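Mandelate racemase/muconate lactonizing enzyme-like protein (Roseovarius sp. TM1035, PDB 3RCY) binds magnesium and is probably an isomerase of the mandelate racemase/muconate lactonizing branch of the enolase superfamily. Local coordinates at residues A164-P172 with D185-I196; I226-P237 with A252-R262. All blocks are in the same frame, centred on the assembly; numbering follows the deposited sequence.

In the fold
Both contacts belong to the C-terminal barrel domain of the enolase-superfamily fold, and their centres lie about 12 Å apart on the same side of the chain's centre. Contact 1 comes first along the chain and closes before contact 2 opens. It packs strand 164-167 against helix 183-200, the helix that leads on to strand 205-208; contact 2 pairs strand 233-235 with strand 257-259, the two ends of the next-but-one beta-alpha-beta unit. All four strands run parallel in one curled sheet. The contacts meet at two levels: inside the barrel Lys166 NZ reaches Glu235 OE1, a salt bridge of 2.8 Å to a magnesium ligand, and on the outside Tyr229 packs on Cys193 of helix 183-200.

Contact 1 (A164-P172 with D185-I196); sequences AVKFDPAGP and DISLSVEFCRKI
Ile196 CD1 sits squarely over one face of the Phe167 ring, a CH-pi contact 3.5 Å from the ring centroid, while Cys193 SG lies at that ring's edge, 4.1 Å from Phe167 CE2. The Phe192 ring carries Pro169 CB over the middle of one face, again 3.5 Å from its centroid, and has Leu188 CD1 in plane at its edge. The two rings meet obliquely, Phe167 CD2 to Phe192 CD2. With CG lodged between the backbone N and the carbonyl carbon (chi1 52°), Phe167 sends its ring from the strand toward the helix. An alanine here would take away the ring and is likely to leave the methyl of Ile196 and the sulfur of Cys193 facing a gap. Farther along, Ser189 OG touches Ala170 CB and donates to Asp185 O at 2.8 Å, the same oxygen that accepts Ser189 N from the opposite face of its plane. Asp185, whose OD2 also takes the backbone N of Ala182, is joined to the loop through water: one bridges OD1 to Pro169 O, another OD2 to Ala170 O. No direct hydrogen bond crosses between the segments, so side-chain packing sets how the helix lies on the strand, and water carries the polar link at the loop end.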
# COMPACT_ATOMS: atom_id res chain seq x y z
N ALA A 164 -28.75 -8.79 24.36
CA ALA A 164 -28.23 -7.61 23.69
C ALA A 164 -29.38 -6.66 23.40
O ALA A 164 -30.50 -7.11 23.10
CB ALA A 164 -27.49 -7.99 22.38
N VAL A 165 -29.11 -5.37 23.52
CA VAL A 165 -30.12 -4.33 23.31
C VAL A 165 -29.54 -3.20 22.48
O VAL A 165 -28.37 -2.86 22.62
CB VAL A 165 -30.70 -3.78 24.64
CG1 VAL A 165 -31.43 -4.87 25.41
CG2 VAL A 165 -29.61 -3.13 25.52
N LYS A 166 -30.39 -2.62 21.62
CA LYS A 166 -29.96 -1.57 20.69
C LYS A 166 -30.71 -0.26 20.93
O LYS A 166 -31.88 -0.25 21.34
CB LYS A 166 -30.14 -2.03 19.24
CG LYS A 166 -29.47 -1.11 18.21
CD LYS A 166 -29.14 -1.85 16.92
CE LYS A 166 -30.26 -1.73 15.89
NZ LYS A 166 -29.88 -2.44 14.63
N PHE A 167 -30.01 0.85 20.68
CA PHE A 167 -30.51 2.20 20.92
C PHE A 167 -29.65 3.19 20.14
O PHE A 167 -28.46 2.93 19.89
CB PHE A 167 -30.48 2.52 22.43
CG PHE A 167 -29.14 2.27 23.08
CD1 PHE A 167 -28.77 0.98 23.49
CD2 PHE A 167 -28.23 3.32 23.25
CE1 PHE A 167 -27.52 0.75 24.06
CE2 PHE A 167 -26.98 3.10 23.82
CZ PHE A 167 -26.62 1.81 24.23
N ASP A 168 -30.26 4.31 19.74
CA ASP A 168 -29.55 5.40 19.08
C ASP A 168 -29.95 6.73 19.69
O ASP A 168 -31.01 7.28 19.36
CB ASP A 168 -29.82 5.42 17.57
CG ASP A 168 -29.06 6.55 16.84
OD1 ASP A 168 -28.28 7.30 17.47
OD2 ASP A 168 -29.24 6.69 15.61
N PRO A 169 -29.12 7.26 20.59
CA PRO A 169 -29.37 8.54 21.24
C PRO A 169 -28.63 9.70 20.58
O PRO A 169 -28.65 10.82 21.11
CB PRO A 169 -28.80 8.30 22.64
CG PRO A 169 -27.64 7.35 22.40
CD PRO A 169 -27.91 6.60 21.12
N ALA A 170 -28.01 9.44 19.43
CA ALA A 170 -27.01 10.35 18.85
C ALA A 170 -27.58 11.45 17.94
O ALA A 170 -26.82 12.22 17.37
CB ALA A 170 -25.93 9.55 18.12
N GLY A 171 -28.90 11.52 17.81
CA GLY A 171 -29.52 12.62 17.09
C GLY A 171 -30.06 12.26 15.71
O GLY A 171 -29.95 11.11 15.28
N PRO A 172 -30.62 13.25 15.00
CA PRO A 172 -31.35 12.94 13.78
C PRO A 172 -30.42 12.70 12.60
O PRO A 172 -29.35 13.29 12.51
CB PRO A 172 -32.19 14.19 13.55
CG PRO A 172 -31.36 15.31 14.13
CD PRO A 172 -30.51 14.70 15.24
N ASP A 185 -25.26 15.74 21.76
CA ASP A 185 -25.37 14.39 21.17
C ASP A 185 -24.33 13.44 21.77
O ASP A 185 -24.62 12.27 22.06
CB ASP A 185 -25.20 14.42 19.64
CG ASP A 185 -26.28 15.22 18.94
OD1 ASP A 185 -27.44 15.18 19.40
OD2 ASP A 185 -25.98 15.88 17.92
N ILE A 186 -23.11 13.94 21.91
CA ILE A 186 -22.05 13.14 22.50
C ILE A 186 -22.34 12.85 23.96
O ILE A 186 -22.30 11.69 24.37
CB ILE A 186 -20.65 13.77 22.28
CG1 ILE A 186 -20.30 13.77 20.78
CG2 ILE A 186 -19.58 12.99 23.07
CD1 ILE A 186 -19.06 14.59 20.40
N SER A 187 -22.67 13.88 24.75
CA SER A 187 -22.93 13.68 26.18
C SER A 187 -24.14 12.79 26.42
O SER A 187 -24.15 11.97 27.34
CB SER A 187 -23.10 15.01 26.89
OG SER A 187 -21.95 15.81 26.72
N LEU A 188 -25.18 12.94 25.59
CA LEU A 188 -26.36 12.08 25.73
C LEU A 188 -26.02 10.62 25.42
O LEU A 188 -26.49 9.71 26.10
CB LEU A 188 -27.53 12.55 24.85
CG LEU A 188 -28.88 11.86 25.16
CD1 LEU A 188 -29.37 12.18 26.58
CD2 LEU A 188 -29.94 12.24 24.13
N SER A 189 -25.20 10.42 24.39
CA SER A 189 -24.77 9.08 24.01
C SER A 189 -23.99 8.40 25.13
O SER A 189 -24.16 7.21 25.38
CB SER A 189 -23.92 9.11 22.73
OG SER A 189 -24.70 9.53 21.63
N VAL A 190 -23.12 9.17 25.80
CA VAL A 190 -22.37 8.70 26.96
C VAL A 190 -23.33 8.37 28.12
O VAL A 190 -23.22 7.32 28.76
CB VAL A 190 -21.28 9.73 27.38
CG1 VAL A 190 -20.69 9.39 28.74
CG2 VAL A 190 -20.16 9.81 26.32
N GLU A 191 -24.27 9.27 28.39
CA GLU A 191 -25.27 9.05 29.43
C GLU A 191 -26.09 7.76 29.20
O GLU A 191 -26.31 6.99 30.13
CB GLU A 191 -26.20 10.26 29.58
CG GLU A 191 -27.09 10.18 30.82
CD GLU A 191 -28.22 11.19 30.84
OE1 GLU A 191 -28.34 12.01 29.90
OE2 GLU A 191 -29.01 11.16 31.82
N PHE A 192 -26.54 7.55 27.96
CA PHE A 192 -27.25 6.32 27.58
C PHE A 192 -26.40 5.07 27.86
O PHE A 192 -26.86 4.14 28.52
CB PHE A 192 -27.64 6.34 26.10
CG PHE A 192 -29.05 6.82 25.83
CD1 PHE A 192 -29.43 8.14 26.09
CD2 PHE A 192 -29.99 5.96 25.26
CE1 PHE A 192 -30.73 8.59 25.82
CE2 PHE A 192 -31.30 6.39 24.98
CZ PHE A 192 -31.67 7.71 25.26
N CYS A 193 -25.17 5.05 27.35
CA CYS A 193 -24.29 3.90 27.54
C CYS A 193 -24.03 3.63 29.02
O CYS A 193 -24.11 2.49 29.46
CB CYS A 193 -22.96 4.07 26.79
SG CYS A 193 -23.10 3.94 24.99
N ARG A 194 -23.73 4.69 29.77
CA ARG A 194 -23.45 4.57 31.20
C ARG A 194 -24.65 3.98 31.96
O ARG A 194 -24.49 3.02 32.73
CB ARG A 194 -23.03 5.93 31.80
CG ARG A 194 -22.78 5.91 33.32
CD ARG A 194 -22.27 7.25 33.87
NE ARG A 194 -23.11 8.41 33.53
CZ ARG A 194 -24.12 8.86 34.28
NH1 ARG A 194 -24.45 8.26 35.42
NH2 ARG A 194 -24.81 9.93 33.88
N LYS A 195 -25.83 4.55 31.74
CA LYS A 195 -27.04 4.12 32.46
C LYS A 195 -27.55 2.75 32.02
O LYS A 195 -28.02 1.96 32.84
CB LYS A 195 -28.13 5.19 32.38
CG LYS A 195 -27.76 6.45 33.17
CD LYS A 195 -28.87 7.48 33.23
CE LYS A 195 -28.43 8.66 34.08
NZ LYS A 195 -29.46 9.73 34.12
N ILE A 196 -27.45 2.46 30.72
CA ILE A 196 -27.85 1.15 30.21
C ILE A 196 -26.88 0.06 30.68
O ILE A 196 -27.32 -1.01 31.12
CB ILE A 196 -28.06 1.15 28.66
CG1 ILE A 196 -29.25 2.05 28.29
CG2 ILE A 196 -28.31 -0.27 28.13
CD1 ILE A 196 -29.29 2.49 26.82
O HOH W 1 -28.86 13.53 20.82
O HOH W 2 -26.63 14.43 15.63

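Contact 2 (I226-P237 with A252-R262); sequences IEPYSPLWYEEP and AVRIPVATGER. With MG (magnesium ion), chain I.
Glu236 OE2 is gripped by Arg262 NE at 3.0 Å and by a water that donates at 2.7 Å and accepts from Arg262 N. The arginine nitrogen arrives on the syn side of the carboxylate, and the carboxylate and guanidinium planes stand 73° apart; Glu236 OE1 adds only weak bonds to NE and NH2. That OE1 also accepts a hydrogen bond from a water bound to the magnesium ion, so Glu236 forms part of the second shell. The ion itself is bound by Glu235 OE2 and Glu261 OE1, each at 2.2 Å, and by four waters. The two oxygens stand 3.1 Å apart, and the cation probably offsets their repulsion. Glu235 reaches it on an extended chain, CG anti to the backbone N (chi1 -174°), while its OE1 pairs with Lys166.

Behind the site the strands pair in parallel: Tyr234 N donates to Pro256 O, Ala258 N to Tyr234 O, and Glu236 N to Ala258 O. Ala258 CB rests over the five-membered ring of Trp233, 3.6 Å from CG. At the other end Ile255 CD1 touches Ile226 CG1 and Pro231 CG, and Arg254 N donates to Glu227 OE2 at 2.9 Å from above the carboxylate plane. That carboxylate also meets Arg254 of a neighbouring subunit. The pair closes a beta-alpha-beta unit: helix 243-252 packs on Val257 and Pro237, and strand 205-208 flanks strand 233-235 on the side away from strand 257-259.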
# COMPACT_ATOMS: atom_id res chain seq x y z
N ILE A 226 -17.77 6.80 23.62
CA ILE A 226 -18.57 5.68 24.12
C ILE A 226 -17.76 4.39 24.30
O ILE A 226 -18.26 3.40 24.84
CB ILE A 226 -19.85 5.44 23.25
CG1 ILE A 226 -19.47 5.06 21.81
CG2 ILE A 226 -20.77 6.67 23.28
CD1 ILE A 226 -20.60 4.40 21.01
N GLU A 227 -16.50 4.40 23.85
CA GLU A 227 -15.57 3.27 24.06
C GLU A 227 -15.54 2.67 25.48
O GLU A 227 -15.51 1.45 25.62
CB GLU A 227 -14.14 3.63 23.62
CG GLU A 227 -13.94 3.50 22.12
CD GLU A 227 -12.64 4.10 21.63
OE1 GLU A 227 -11.73 4.39 22.44
OE2 GLU A 227 -12.53 4.26 20.40
N PRO A 228 -15.53 3.52 26.54
CA PRO A 228 -15.42 2.95 27.90
C PRO A 228 -16.55 2.01 28.33
O PRO A 228 -16.40 1.30 29.33
CB PRO A 228 -15.40 4.20 28.80
CG PRO A 228 -14.92 5.30 27.91
CD PRO A 228 -15.53 4.99 26.57
N TYR A 229 -17.66 2.00 27.59
CA TYR A 229 -18.82 1.19 27.98
C TYR A 229 -18.86 -0.15 27.27
O TYR A 229 -19.81 -0.92 27.41
CB TYR A 229 -20.12 2.01 27.84
CG TYR A 229 -19.96 3.27 28.64
CD1 TYR A 229 -20.12 3.26 30.03
CD2 TYR A 229 -19.52 4.44 28.03
CE1 TYR A 229 -19.91 4.42 30.78
CE2 TYR A 229 -19.31 5.59 28.76
CZ TYR A 229 -19.51 5.57 30.13
OH TYR A 229 -19.29 6.72 30.85
N SER A 230 -17.78 -0.41 26.51
CA SER A 230 -17.60 -1.64 25.76
C SER A 230 -18.82 -2.03 24.90
O SER A 230 -19.31 -3.17 24.97
CB SER A 230 -17.19 -2.79 26.71
OG SER A 230 -16.87 -3.95 25.96
N PRO A 231 -19.33 -1.10 24.08
CA PRO A 231 -20.42 -1.50 23.18
C PRO A 231 -19.97 -2.60 22.22
O PRO A 231 -18.83 -2.60 21.75
CB PRO A 231 -20.74 -0.21 22.41
CG PRO A 231 -19.50 0.62 22.52
CD PRO A 231 -18.89 0.30 23.84
N LEU A 232 -20.86 -3.55 21.94
CA LEU A 232 -20.52 -4.68 21.07
C LEU A 232 -20.32 -4.24 19.62
O LEU A 232 -19.46 -4.77 18.92
CB LEU A 232 -21.58 -5.79 21.19
CG LEU A 232 -21.33 -7.11 20.42
CD1 LEU A 232 -22.02 -8.25 21.10
CD2 LEU A 232 -21.82 -7.01 18.96
N TRP A 233 -21.13 -3.29 19.16
CA TRP A 233 -20.92 -2.71 17.84
C TRP A 233 -21.34 -1.24 17.75
O TRP A 233 -22.07 -0.74 18.61
CB TRP A 233 -21.56 -3.54 16.70
CG TRP A 233 -23.08 -3.45 16.50
CD1 TRP A 233 -23.84 -2.31 16.39
CD2 TRP A 233 -23.98 -4.55 16.32
NE1 TRP A 233 -25.17 -2.64 16.18
CE2 TRP A 233 -25.28 -4.01 16.13
CE3 TRP A 233 -23.82 -5.94 16.30
CZ2 TRP A 233 -26.40 -4.81 15.94
CZ3 TRP A 233 -24.95 -6.75 16.11
CH2 TRP A 233 -26.22 -6.17 15.93
N TYR A 234 -20.85 -0.60 16.70
CA TYR A 234 -21.11 0.78 16.35
C TYR A 234 -21.69 0.67 14.95
O TYR A 234 -20.98 0.36 13.99
CB TYR A 234 -19.78 1.54 16.35
CG TYR A 234 -19.81 3.05 16.18
CD1 TYR A 234 -21.01 3.79 16.29
CD2 TYR A 234 -18.63 3.75 15.93
CE1 TYR A 234 -21.00 5.17 16.15
CE2 TYR A 234 -18.62 5.12 15.78
CZ TYR A 234 -19.80 5.83 15.90
OH TYR A 234 -19.78 7.20 15.77
N GLU A 235 -23.00 0.89 14.84
CA GLU A 235 -23.73 0.64 13.60
C GLU A 235 -23.75 1.85 12.68
O GLU A 235 -23.88 2.98 13.13
CB GLU A 235 -25.17 0.23 13.94
CG GLU A 235 -26.00 -0.22 12.75
CD GLU A 235 -27.21 -1.04 13.17
OE1 GLU A 235 -27.19 -1.63 14.28
OE2 GLU A 235 -28.18 -1.12 12.39
N GLU A 236 -23.59 1.62 11.38
CA GLU A 236 -23.69 2.71 10.38
C GLU A 236 -23.16 4.06 10.91
O GLU A 236 -23.91 5.02 11.04
CB GLU A 236 -25.15 2.88 9.94
CG GLU A 236 -25.71 1.72 9.11
CD GLU A 236 -26.82 2.18 8.19
OE1 GLU A 236 -27.85 2.69 8.70
OE2 GLU A 236 -26.66 2.05 6.94
N PRO A 237 -21.86 4.13 11.24
CA PRO A 237 -21.38 5.40 11.82
C PRO A 237 -21.41 6.58 10.83
O PRO A 237 -21.45 7.74 11.25
CB PRO A 237 -19.94 5.08 12.22
CG PRO A 237 -19.56 3.88 11.38
CD PRO A 237 -20.82 3.09 11.23
N ALA A 252 -10.09 3.91 13.44
CA ALA A 252 -9.87 4.96 14.44
C ALA A 252 -10.71 4.82 15.72
O ALA A 252 -10.49 5.56 16.68
CB ALA A 252 -10.10 6.34 13.81
N VAL A 253 -11.65 3.89 15.75
CA VAL A 253 -12.43 3.63 16.97
C VAL A 253 -12.22 2.18 17.43
O VAL A 253 -12.01 1.29 16.61
CB VAL A 253 -13.95 3.97 16.79
CG1 VAL A 253 -14.14 5.44 16.34
CG2 VAL A 253 -14.62 3.02 15.81
N ARG A 254 -12.27 1.95 18.74
CA ARG A 254 -11.94 0.62 19.29
C ARG A 254 -13.16 -0.33 19.35
O ARG A 254 -13.07 -1.45 19.88
CB ARG A 254 -11.26 0.74 20.66
CG ARG A 254 -10.09 1.74 20.70
CD ARG A 254 -9.14 1.44 21.85
NE ARG A 254 -8.31 0.27 21.53
CZ ARG A 254 -7.45 -0.31 22.35
NH1 ARG A 254 -7.28 0.15 23.59
NH2 ARG A 254 -6.75 -1.36 21.94
N ILE A 255 -14.27 0.12 18.77
CA ILE A 255 -15.53 -0.61 18.73
C ILE A 255 -15.72 -1.22 17.33
O ILE A 255 -15.45 -0.57 16.33
CB ILE A 255 -16.73 0.36 18.97
CG1 ILE A 255 -16.45 1.30 20.15
CG2 ILE A 255 -18.05 -0.40 19.15
CD1 ILE A 255 -17.34 2.57 20.14
N PRO A 256 -16.17 -2.49 17.26
CA PRO A 256 -16.48 -3.10 15.97
C PRO A 256 -17.56 -2.34 15.22
O PRO A 256 -18.57 -1.93 15.82
CB PRO A 256 -16.98 -4.51 16.34
CG PRO A 256 -16.30 -4.79 17.65
CD PRO A 256 -16.31 -3.47 18.36
N VAL A 257 -17.34 -2.13 13.93
CA VAL A 257 -18.30 -1.41 13.11
C VAL A 257 -19.24 -2.42 12.44
O VAL A 257 -18.79 -3.46 11.95
CB VAL A 257 -17.60 -0.50 12.07
CG1 VAL A 257 -18.61 0.09 11.06
CG2 VAL A 257 -16.84 0.63 12.80
N ALA A 258 -20.53 -2.12 12.48
CA ALA A 258 -21.56 -2.95 11.86
C ALA A 258 -22.26 -2.11 10.81
O ALA A 258 -22.52 -0.93 11.02
CB ALA A 258 -22.57 -3.44 12.91
N THR A 259 -22.57 -2.72 9.68
CA THR A 259 -23.31 -2.02 8.65
C THR A 259 -23.97 -3.01 7.68
O THR A 259 -23.64 -4.20 7.68
CB THR A 259 -22.40 -1.03 7.86
OG1 THR A 259 -23.22 0.01 7.30
CG2 THR A 259 -21.60 -1.74 6.75
N GLY A 260 -24.90 -2.51 6.88
CA GLY A 260 -25.38 -3.26 5.73
C GLY A 260 -26.83 -3.06 5.33
O GLY A 260 -27.23 -3.45 4.23
N GLU A 261 -27.62 -2.46 6.21
CA GLU A 261 -29.07 -2.40 5.97
C GLU A 261 -29.46 -1.60 4.72
O GLU A 261 -30.54 -1.81 4.18
CB GLU A 261 -29.82 -1.89 7.19
CG GLU A 261 -29.74 -0.38 7.39
CD GLU A 261 -30.31 0.02 8.73
OE1 GLU A 261 -29.70 -0.36 9.76
OE2 GLU A 261 -31.36 0.70 8.75
N ARG A 262 -28.58 -0.70 4.28
CA ARG A 262 -28.86 0.13 3.11
C ARG A 262 -28.03 -0.27 1.90
O ARG A 262 -28.00 0.43 0.88
CB ARG A 262 -28.67 1.60 3.47
CG ARG A 262 -29.76 2.10 4.42
CD ARG A 262 -29.67 3.57 4.66
NE ARG A 262 -28.75 3.89 5.75
CZ ARG A 262 -28.38 5.13 6.08
NH1 ARG A 262 -28.83 6.17 5.38
NH2 ARG A 262 -27.58 5.32 7.11
MG MG I . -29.87 0.20 11.85
O HOH W 3 -25.84 0.09 5.35
O HOH W 4 -28.74 2.13 11.21
O HOH W 5 -31.50 1.63 11.06
O HOH W 6 -29.78 1.14 13.87
O HOH W 7 -31.58 -1.21 12.62